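Local coordinates for nisin biosynthesis protein nisC (Lactococcus lactis subsp. lactis, PDB 2G0D) that catalyses the cyclisation step of nisin biosynthesis, forming the thioether rings of this lantibiotic in a zinc-containing alpha toroid, at residues K10-W15 with K54-K59; I88-L93 with L147-D152. One frame throughout, in Å; residues are numbered along the deposited sequence.

Contact 1. Residues K10-W15 with K54-K59; sequences KIIAQW and KIYQKK
Lys-59 sets its methylenes across Ile-12 and delivers NZ to OD2 of Asp-16, a salt bridge to a residue one helical turn beyond Ile-12. The aliphatic part of the lysine and its charge thus both engage helix 3-20. The lysine bends at chi2 (-62°) and is straight from there, so that the run CG-CD-CE passes across one methyl: CG2 of Ile-12 lies 3.7 Å from Lys-59 CD, with CG and CE each at 3.8 Å. The other branch of the isoleucine serves a second partner. Its chi1 (-64°) sets CG1 beside the backbone N, and chi2 near 160° extends CD1 away from CA toward the CD1-CE1 side of the Tyr-56 ring; Ile-12 CD1 comes within 3.6 Å of Tyr-56 CE1 and 3.8 Å of its CD1. Tyr-56 and Lys-59 each cross the isoleucine at about a right angle, and they stand three residues apart on helix 53-74, so a single branched side chain spans both. The nearest CA atoms, those of Ile-12 and Lys-59, are 7.7 Å apart, and the side chains fill the interval. Leu-44 of helix 37-45 and Tyr-63, further along helix 53-74, also touch Ile-12, while Leu-47 and Lys-50 in the intervening loop touch Tyr-56. Small in area, about 143 Å² with both sides summed, the interface itself is apolar. It is plain helix-helix packing in the alpha toroid of the lanthionine synthetase C-like family, joining the N-terminal helix to helix 53-74.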
ATOM      1  N   LYS A  10     -23.082   6.723  10.587  1.00 34.13           N
ATOM      2  CA  LYS A  10     -22.546   8.024  10.933  1.00 35.50           C
ATOM      3  C   LYS A  10     -21.556   8.512   9.880  1.00 34.26           C
ATOM      4  O   LYS A  10     -21.567   9.704   9.541  1.00 33.99           O
ATOM      5  CB  LYS A  10     -21.999   8.072  12.378  1.00 35.48           C
ATOM      6  CG  LYS A  10     -20.493   7.933  12.562  1.00 38.77           C
ATOM      7  CD  LYS A  10     -20.087   8.110  14.063  1.00 39.34           C
ATOM      8  CE  LYS A  10     -19.614   9.541  14.385  1.00 43.20           C
ATOM      9  NZ  LYS A  10     -19.138   9.706  15.810  1.00 44.06           N
ATOM     10  N   ILE A  11     -20.734   7.592   9.342  1.00 33.53           N
ATOM     11  CA  ILE A  11     -19.776   7.942   8.291  1.00 32.24           C
ATOM     12  C   ILE A  11     -20.518   8.422   7.055  1.00 32.30           C
ATOM     13  O   ILE A  11     -20.116   9.411   6.426  1.00 32.37           O
ATOM     14  CB  ILE A  11     -18.809   6.776   7.916  1.00 32.34           C
ATOM     15  CG1 ILE A  11     -17.913   6.389   9.097  1.00 32.01           C
ATOM     16  CG2 ILE A  11     -17.940   7.143   6.706  1.00 31.81           C
ATOM     17  CD1 ILE A  11     -17.299   4.980   8.967  1.00 31.09           C
ATOM     18  N   ILE A  12     -21.601   7.735   6.706  1.00 32.00           N
ATOM     19  CA  ILE A  12     -22.399   8.155   5.563  1.00 32.29           C
ATOM     20  C   ILE A  12     -22.970   9.570   5.777  1.00 32.78           C
ATOM     21  O   ILE A  12     -22.909  10.398   4.867  1.00 32.59           O
ATOM     22  CB  ILE A  12     -23.540   7.159   5.228  1.00 32.23           C
ATOM     23  CG1 ILE A  12     -22.970   5.800   4.790  1.00 31.98           C
ATOM     24  CG2 ILE A  12     -24.436   7.737   4.112  1.00 31.11           C
ATOM     25  CD1 ILE A  12     -23.969   4.651   4.887  1.00 30.04           C
ATOM     26  N   ALA A  13     -23.497   9.838   6.978  1.00 33.42           N
ATOM     27  CA  ALA A  13     -24.007  11.175   7.354  1.00 34.56           C
ATOM     28  C   ALA A  13     -22.945  12.285   7.239  1.00 35.31           C
ATOM     29  O   ALA A  13     -23.240  13.397   6.809  1.00 35.56           O
ATOM     30  CB  ALA A  13     -24.596  11.151   8.778  1.00 34.61           C
ATOM     31  N   GLN A  14     -21.711  11.976   7.616  1.00 36.02           N
ATOM     32  CA  GLN A  14     -20.611  12.917   7.487  1.00 37.24           C
ATOM     33  C   GLN A  14     -20.343  13.236   6.012  1.00 36.78           C
ATOM     34  O   GLN A  14     -20.162  14.409   5.629  1.00 36.90           O
ATOM     35  CB  GLN A  14     -19.349  12.366   8.171  1.00 37.34           C
ATOM     36  CG  GLN A  14     -19.507  12.245   9.695  1.00 39.61           C
ATOM     37  CD  GLN A  14     -18.252  11.754  10.405  1.00 40.42           C
ATOM     38  OE1 GLN A  14     -17.190  12.385  10.326  1.00 45.68           O
ATOM     39  NE2 GLN A  14     -18.372  10.630  11.119  1.00 42.68           N
ATOM     40  N   TRP A  15     -20.366  12.203   5.179  1.00 35.52           N
ATOM     41  CA  TRP A  15     -20.083  12.399   3.771  1.00 34.97           C
ATOM     42  C   TRP A  15     -21.256  12.921   2.960  1.00 34.87           C
ATOM     43  O   TRP A  15     -21.048  13.584   1.959  1.00 34.68           O
ATOM     44  CB  TRP A  15     -19.430  11.149   3.157  1.00 34.33           C
ATOM     45  CG  TRP A  15     -18.007  11.068   3.572  1.00 33.10           C
ATOM     46  CD1 TRP A  15     -17.484  10.303   4.573  1.00 32.62           C
ATOM     47  CD2 TRP A  15     -16.922  11.838   3.041  1.00 32.77           C
ATOM     48  NE1 TRP A  15     -16.135  10.527   4.681  1.00 33.73           N
ATOM     49  CE2 TRP A  15     -15.763  11.466   3.749  1.00 33.61           C
ATOM     50  CE3 TRP A  15     -16.820  12.815   2.027  1.00 33.86           C
ATOM     51  CZ2 TRP A  15     -14.498  12.029   3.474  1.00 33.81           C
ATOM     52  CZ3 TRP A  15     -15.564  13.365   1.751  1.00 33.65           C
ATOM     53  CH2 TRP A  15     -14.422  12.966   2.472  1.00 33.20           C
ATOM     54  N   LYS A  54     -28.502  -1.871  -0.499  1.00 46.66           N
ATOM     55  CA  LYS A  54     -29.100  -1.096  -1.605  1.00 45.91           C
ATOM     56  C   LYS A  54     -29.067   0.415  -1.341  1.00 44.80           C
ATOM     57  O   LYS A  54     -28.934   1.216  -2.275  1.00 44.77           O
ATOM     58  CB  LYS A  54     -30.507  -1.582  -1.949  1.00 46.44           C
ATOM     59  CG  LYS A  54     -30.524  -2.950  -2.675  1.00 48.98           C
ATOM     60  CD  LYS A  54     -30.056  -2.856  -4.134  1.00 51.80           C
ATOM     61  CE  LYS A  54     -31.244  -2.780  -5.098  1.00 54.44           C
ATOM     62  NZ  LYS A  54     -31.889  -4.117  -5.287  1.00 55.39           N
ATOM     63  N   ILE A  55     -29.182   0.783  -0.068  1.00 43.16           N
ATOM     64  CA  ILE A  55     -28.905   2.138   0.400  1.00 42.16           C
ATOM     65  C   ILE A  55     -27.416   2.459   0.217  1.00 41.42           C
ATOM     66  O   ILE A  55     -27.060   3.549  -0.230  1.00 41.66           O
ATOM     67  CB  ILE A  55     -29.293   2.294   1.883  1.00 42.03           C
ATOM     68  CG1 ILE A  55     -30.775   1.977   2.079  1.00 43.37           C
ATOM     69  CG2 ILE A  55     -28.954   3.704   2.406  1.00 42.74           C
ATOM     70  CD1 ILE A  55     -31.150   1.591   3.516  1.00 44.58           C
ATOM     71  N   TYR A  56     -26.551   1.497   0.533  1.00 39.91           N
ATOM     72  CA  TYR A  56     -25.104   1.694   0.397  1.00 38.65           C
ATOM     73  C   TYR A  56     -24.670   1.913  -1.062  1.00 37.99           C
ATOM     74  O   TYR A  56     -23.908   2.841  -1.359  1.00 37.21           O
ATOM     75  CB  TYR A  56     -24.337   0.521   1.019  1.00 37.69           C
ATOM     76  CG  TYR A  56     -24.515   0.355   2.513  1.00 37.16           C
ATOM     77  CD1 TYR A  56     -25.020   1.387   3.316  1.00 35.40           C
ATOM     78  CD2 TYR A  56     -24.158  -0.838   3.130  1.00 36.25           C
ATOM     79  CE1 TYR A  56     -25.162   1.220   4.678  1.00 35.21           C
ATOM     80  CE2 TYR A  56     -24.302  -1.013   4.482  1.00 35.91           C
ATOM     81  CZ  TYR A  56     -24.795   0.013   5.251  1.00 36.18           C
ATOM     82  OH  TYR A  56     -24.920  -0.192   6.591  1.00 36.50           O
ATOM     83  N   GLN A  57     -25.169   1.069  -1.963  1.00 37.48           N
ATOM     84  CA  GLN A  57     -24.922   1.242  -3.402  1.00 37.74           C
ATOM     85  C   GLN A  57     -25.412   2.608  -3.937  1.00 37.55           C
ATOM     86  O   GLN A  57     -24.796   3.195  -4.841  1.00 37.87           O
ATOM     87  CB  GLN A  57     -25.541   0.084  -4.205  1.00 37.59           C
ATOM     88  CG  GLN A  57     -25.103   0.038  -5.688  1.00 38.78           C
ATOM     89  CD  GLN A  57     -23.572   0.077  -5.864  1.00 38.44           C
ATOM     90  OE1 GLN A  57     -22.848  -0.739  -5.284  1.00 38.11           O
ATOM     91  NE2 GLN A  57     -23.086   1.031  -6.663  1.00 35.39           N
ATOM     92  N   LYS A  58     -26.512   3.105  -3.377  1.00 36.75           N
ATOM     93  CA  LYS A  58     -27.031   4.424  -3.741  1.00 36.63           C
ATOM     94  C   LYS A  58     -26.035   5.521  -3.345  1.00 35.82           C
ATOM     95  O   LYS A  58     -25.725   6.405  -4.147  1.00 35.55           O
ATOM     96  CB  LYS A  58     -28.405   4.646  -3.085  1.00 36.84           C
ATOM     97  CG  LYS A  58     -29.129   5.917  -3.480  1.00 39.28           C
ATOM     98  CD  LYS A  58     -29.883   5.745  -4.811  1.00 43.45           C
ATOM     99  CE  LYS A  58     -29.274   6.568  -5.937  1.00 43.87           C
ATOM    100  NZ  LYS A  58     -29.792   7.973  -5.850  1.00 43.79           N
ATOM    101  N   LYS A  59     -25.534   5.451  -2.110  1.00 34.91           N
ATOM    102  CA  LYS A  59     -24.492   6.358  -1.634  1.00 34.05           C
ATOM    103  C   LYS A  59     -23.244   6.276  -2.491  1.00 33.52           C
ATOM    104  O   LYS A  59     -22.668   7.293  -2.862  1.00 33.63           O
ATOM    105  CB  LYS A  59     -24.151   6.092  -0.161  1.00 33.93           C
ATOM    106  CG  LYS A  59     -25.346   6.116   0.785  1.00 34.35           C
ATOM    107  CD  LYS A  59     -26.052   7.474   0.839  1.00 35.78           C
ATOM    108  CE  LYS A  59     -27.329   7.369   1.657  1.00 37.89           C
ATOM    109  NZ  LYS A  59     -27.932   8.701   1.935  1.00 39.74           N
TER

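Contact 2. Residues I88-L93 with L147-D152; sequences IALSIL and LLLIND
Leu-149 reaches from its loop with one methyl, CD1, which meets two leucines of the segment 88-93. CD1 lies 3.7 Å from Leu-90 CD1, and Leu-93 CD2 approaches the same methyl to 3.7 Å. Leu-93 CD2 also comes within 3.9 Å of Leu-149 CB, so it rests against both the base and the end of that side chain. The conformations explain which branches touch. In Leu-149, CG is anti to the carbonyl carbon and CD1 is anti to CA (chi2 173°), making CD1 its fully extended branch. Leu-90 and Leu-93 share the other common leucine shape, with CG anti to the backbone N, yet they use different methyls: Leu-93 offers its extended CD2, whereas Leu-90 turns its folded CD1 (chi2 69°) to the loop. Both side chains are set at a slant to Leu-149. The CB of Leu-93 and that of Leu-149 point at the opposing segment, but their CA atoms remain 9.0 Å apart, so methyl groups carry the contact. Each segment has a local bond of its own: the Ser-91 hydroxyl donates through OG to Ile-88 O over 2.7 Å, tilted 23° from the carbonyl plane, and a type I turn from Leu-147 to Ile-150, closed by Ile-150 N to Leu-147 O at 2.9 Å, places Leu-149 at its third position. Tyr-394 and Gln-397 of a C-terminal loop touch both Leu-90 and Leu-149. Tyr-146 of helix 140-147 packs on Leu-90 and Leu-93, and helix 100-122 receives Ala-89 and Ile-92 from one segment and Ile-150 from the other. The loop with Leu-149 thus links helix 140-147 to helix 156-168 and rests on helix 85-92 and helix 100-122.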
ATOM      1  N   ILE A  88      -8.787   6.416  -7.227  1.00 28.38           N
ATOM      2  CA  ILE A  88     -10.179   6.568  -7.628  1.00 27.75           C
ATOM      3  C   ILE A  88     -10.628   5.380  -8.474  1.00 28.10           C
ATOM      4  O   ILE A  88     -11.706   4.804  -8.230  1.00 28.30           O
ATOM      5  CB  ILE A  88     -10.425   7.897  -8.397  1.00 28.04           C
ATOM      6  CG1 ILE A  88     -10.023   9.103  -7.533  1.00 25.41           C
ATOM      7  CG2 ILE A  88     -11.886   7.989  -8.829  1.00 26.68           C
ATOM      8  CD1 ILE A  88      -9.970  10.450  -8.288  1.00 28.09           C
ATOM      9  N   ALA A  89      -9.801   5.001  -9.455  1.00 27.84           N
ATOM     10  CA  ALA A  89     -10.085   3.824 -10.284  1.00 27.46           C
ATOM     11  C   ALA A  89     -10.150   2.534  -9.472  1.00 27.48           C
ATOM     12  O   ALA A  89     -11.049   1.721  -9.698  1.00 28.08           O
ATOM     13  CB  ALA A  89      -9.088   3.698 -11.432  1.00 26.48           C
ATOM     14  N   LEU A  90      -9.201   2.323  -8.555  1.00 26.72           N
ATOM     15  CA  LEU A  90      -9.262   1.147  -7.689  1.00 26.87           C
ATOM     16  C   LEU A  90     -10.587   1.071  -6.934  1.00 27.23           C
ATOM     17  O   LEU A  90     -11.185  -0.027  -6.816  1.00 27.68           O
ATOM     18  CB  LEU A  90      -8.099   1.120  -6.666  1.00 27.11           C
ATOM     19  CG  LEU A  90      -7.985  -0.156  -5.797  1.00 25.84           C
ATOM     20  CD1 LEU A  90      -7.558  -1.329  -6.647  1.00 23.39           C
ATOM     21  CD2 LEU A  90      -7.026   0.069  -4.665  1.00 27.75           C
ATOM     22  N   SER A  91     -11.056   2.227  -6.428  1.00 26.48           N
ATOM     23  CA  SER A  91     -12.254   2.255  -5.589  1.00 25.66           C
ATOM     24  C   SER A  91     -13.546   1.812  -6.325  1.00 27.30           C
ATOM     25  O   SER A  91     -14.528   1.362  -5.680  1.00 26.29           O
ATOM     26  CB  SER A  91     -12.417   3.616  -4.911  1.00 26.01           C
ATOM     27  OG  SER A  91     -12.875   4.632  -5.808  1.00 23.19           O
ATOM     28  N   ILE A  92     -13.541   1.896  -7.669  1.00 28.05           N
ATOM     29  CA  ILE A  92     -14.720   1.496  -8.462  1.00 29.23           C
ATOM     30  C   ILE A  92     -14.463   0.333  -9.430  1.00 29.61           C
ATOM     31  O   ILE A  92     -15.347  -0.083 -10.176  1.00 30.31           O
ATOM     32  CB  ILE A  92     -15.335   2.700  -9.245  1.00 29.55           C
ATOM     33  CG1 ILE A  92     -14.383   3.158 -10.367  1.00 30.57           C
ATOM     34  CG2 ILE A  92     -15.676   3.866  -8.302  1.00 28.92           C
ATOM     35  CD1 ILE A  92     -14.923   4.321 -11.206  1.00 29.89           C
ATOM     36  N   LEU A  93     -13.248  -0.183  -9.435  1.00 30.08           N
ATOM     37  CA  LEU A  93     -12.850  -1.217 -10.412  1.00 30.15           C
ATOM     38  C   LEU A  93     -13.826  -2.414 -10.479  1.00 30.51           C
ATOM     39  O   LEU A  93     -14.166  -2.870 -11.575  1.00 30.99           O
ATOM     40  CB  LEU A  93     -11.405  -1.691 -10.153  1.00 29.64           C
ATOM     41  CG  LEU A  93     -10.867  -2.732 -11.140  1.00 30.01           C
ATOM     42  CD1 LEU A  93     -10.883  -2.211 -12.578  1.00 26.86           C
ATOM     43  CD2 LEU A  93      -9.481  -3.154 -10.757  1.00 29.88           C
ATOM     44  N   LEU A 147      -2.509  -0.997 -11.845  1.00 27.10           N
ATOM     45  CA  LEU A 147      -2.414  -1.381 -13.279  1.00 27.64           C
ATOM     46  C   LEU A 147      -2.419  -2.881 -13.497  1.00 27.87           C
ATOM     47  O   LEU A 147      -3.084  -3.349 -14.414  1.00 27.90           O
ATOM     48  CB  LEU A 147      -1.212  -0.723 -13.990  1.00 27.24           C
ATOM     49  CG  LEU A 147      -1.296   0.811 -14.132  1.00 28.11           C
ATOM     50  CD1 LEU A 147       0.055   1.376 -14.627  1.00 26.70           C
ATOM     51  CD2 LEU A 147      -2.435   1.248 -15.053  1.00 28.48           C
ATOM     52  N   LEU A 148      -1.729  -3.631 -12.612  1.00 27.73           N
ATOM     53  CA  LEU A 148      -1.598  -5.087 -12.736  1.00 27.85           C
ATOM     54  C   LEU A 148      -2.896  -5.895 -12.553  1.00 29.06           C
ATOM     55  O   LEU A 148      -2.945  -7.095 -12.868  1.00 29.21           O
ATOM     56  CB  LEU A 148      -0.489  -5.619 -11.814  1.00 28.11           C
ATOM     57  CG  LEU A 148       0.925  -5.215 -12.259  1.00 27.83           C
ATOM     58  CD1 LEU A 148       1.904  -5.434 -11.117  1.00 28.47           C
ATOM     59  CD2 LEU A 148       1.385  -5.972 -13.532  1.00 25.16           C
ATOM     60  N   LEU A 149      -3.944  -5.231 -12.092  1.00 29.20           N
ATOM     61  CA  LEU A 149      -5.290  -5.802 -12.063  1.00 29.71           C
ATOM     62  C   LEU A 149      -6.013  -5.713 -13.412  1.00 30.43           C
ATOM     63  O   LEU A 149      -7.053  -6.333 -13.576  1.00 30.52           O
ATOM     64  CB  LEU A 149      -6.147  -5.067 -11.017  1.00 28.87           C
ATOM     65  CG  LEU A 149      -5.781  -5.257  -9.534  1.00 28.50           C
ATOM     66  CD1 LEU A 149      -6.648  -4.310  -8.708  1.00 26.70           C
ATOM     67  CD2 LEU A 149      -5.964  -6.746  -9.093  1.00 23.63           C
ATOM     68  N   ILE A 150      -5.509  -4.899 -14.340  1.00 30.34           N
ATOM     69  CA  ILE A 150      -6.128  -4.809 -15.655  1.00 30.95           C
ATOM     70  C   ILE A 150      -5.495  -5.844 -16.583  1.00 31.53           C
ATOM     71  O   ILE A 150      -4.288  -5.814 -16.825  1.00 31.11           O
ATOM     72  CB  ILE A 150      -5.980  -3.385 -16.282  1.00 31.01           C
ATOM     73  CG1 ILE A 150      -6.419  -2.280 -15.309  1.00 29.54           C
ATOM     74  CG2 ILE A 150      -6.762  -3.284 -17.579  1.00 30.56           C
ATOM     75  CD1 ILE A 150      -6.005  -0.887 -15.781  1.00 30.85           C
ATOM     76  N   ASN A 151      -6.315  -6.745 -17.118  1.00 32.50           N
ATOM     77  CA  ASN A 151      -5.806  -7.792 -18.016  1.00 33.93           C
ATOM     78  C   ASN A 151      -5.719  -7.383 -19.494  1.00 34.30           C
ATOM     79  O   ASN A 151      -5.132  -8.085 -20.299  1.00 35.35           O
ATOM     80  CB  ASN A 151      -6.589  -9.103 -17.844  1.00 33.74           C
ATOM     81  CG  ASN A 151      -6.521  -9.647 -16.417  1.00 35.41           C
ATOM     82  OD1 ASN A 151      -7.554  -9.908 -15.805  1.00 38.72           O
ATOM     83  ND2 ASN A 151      -5.316  -9.802 -15.881  1.00 32.41           N
ATOM     84  N   ASP A 152      -6.292  -6.245 -19.839  1.00 35.12           N
ATOM     85  CA  ASP A 152      -6.216  -5.698 -21.202  1.00 35.16           C
ATOM     86  C   ASP A 152      -4.756  -5.540 -21.650  1.00 35.45           C
ATOM     87  O   ASP A 152      -4.001  -4.782 -21.027  1.00 34.64           O
ATOM     88  CB  ASP A 152      -6.928  -4.352 -21.231  1.00 34.89           C
ATOM     89  CG  ASP A 152      -7.140  -3.816 -22.638  1.00 36.36           C
ATOM     90  OD1 ASP A 152      -6.523  -4.320 -23.608  1.00 35.69           O
ATOM     91  OD2 ASP A 152      -7.928  -2.857 -22.762  1.00 36.42           O
TER

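Overall arrangement
From the N terminus the chain runs through helix 3-20, then helix 37-45, and contact 1 closes this first loop when helix 53-74 begins. Helix 85-92 follows and opens contact 2, which closes after 53 intervening residues, helices 100-122, 131-134 and 140-147 among them. The two loops are therefore in series and neither nest nor cross. Contact 1 lies farther out, about 25 Å from the centre of the chain against 14 Å for contact 2, and their centres are 23 Å apart. Helix 376-387 packs on Ile-11, and a loop beyond that helix reaches contact 2, so the C-terminal region adjoins both the N-terminal helix and contact 2.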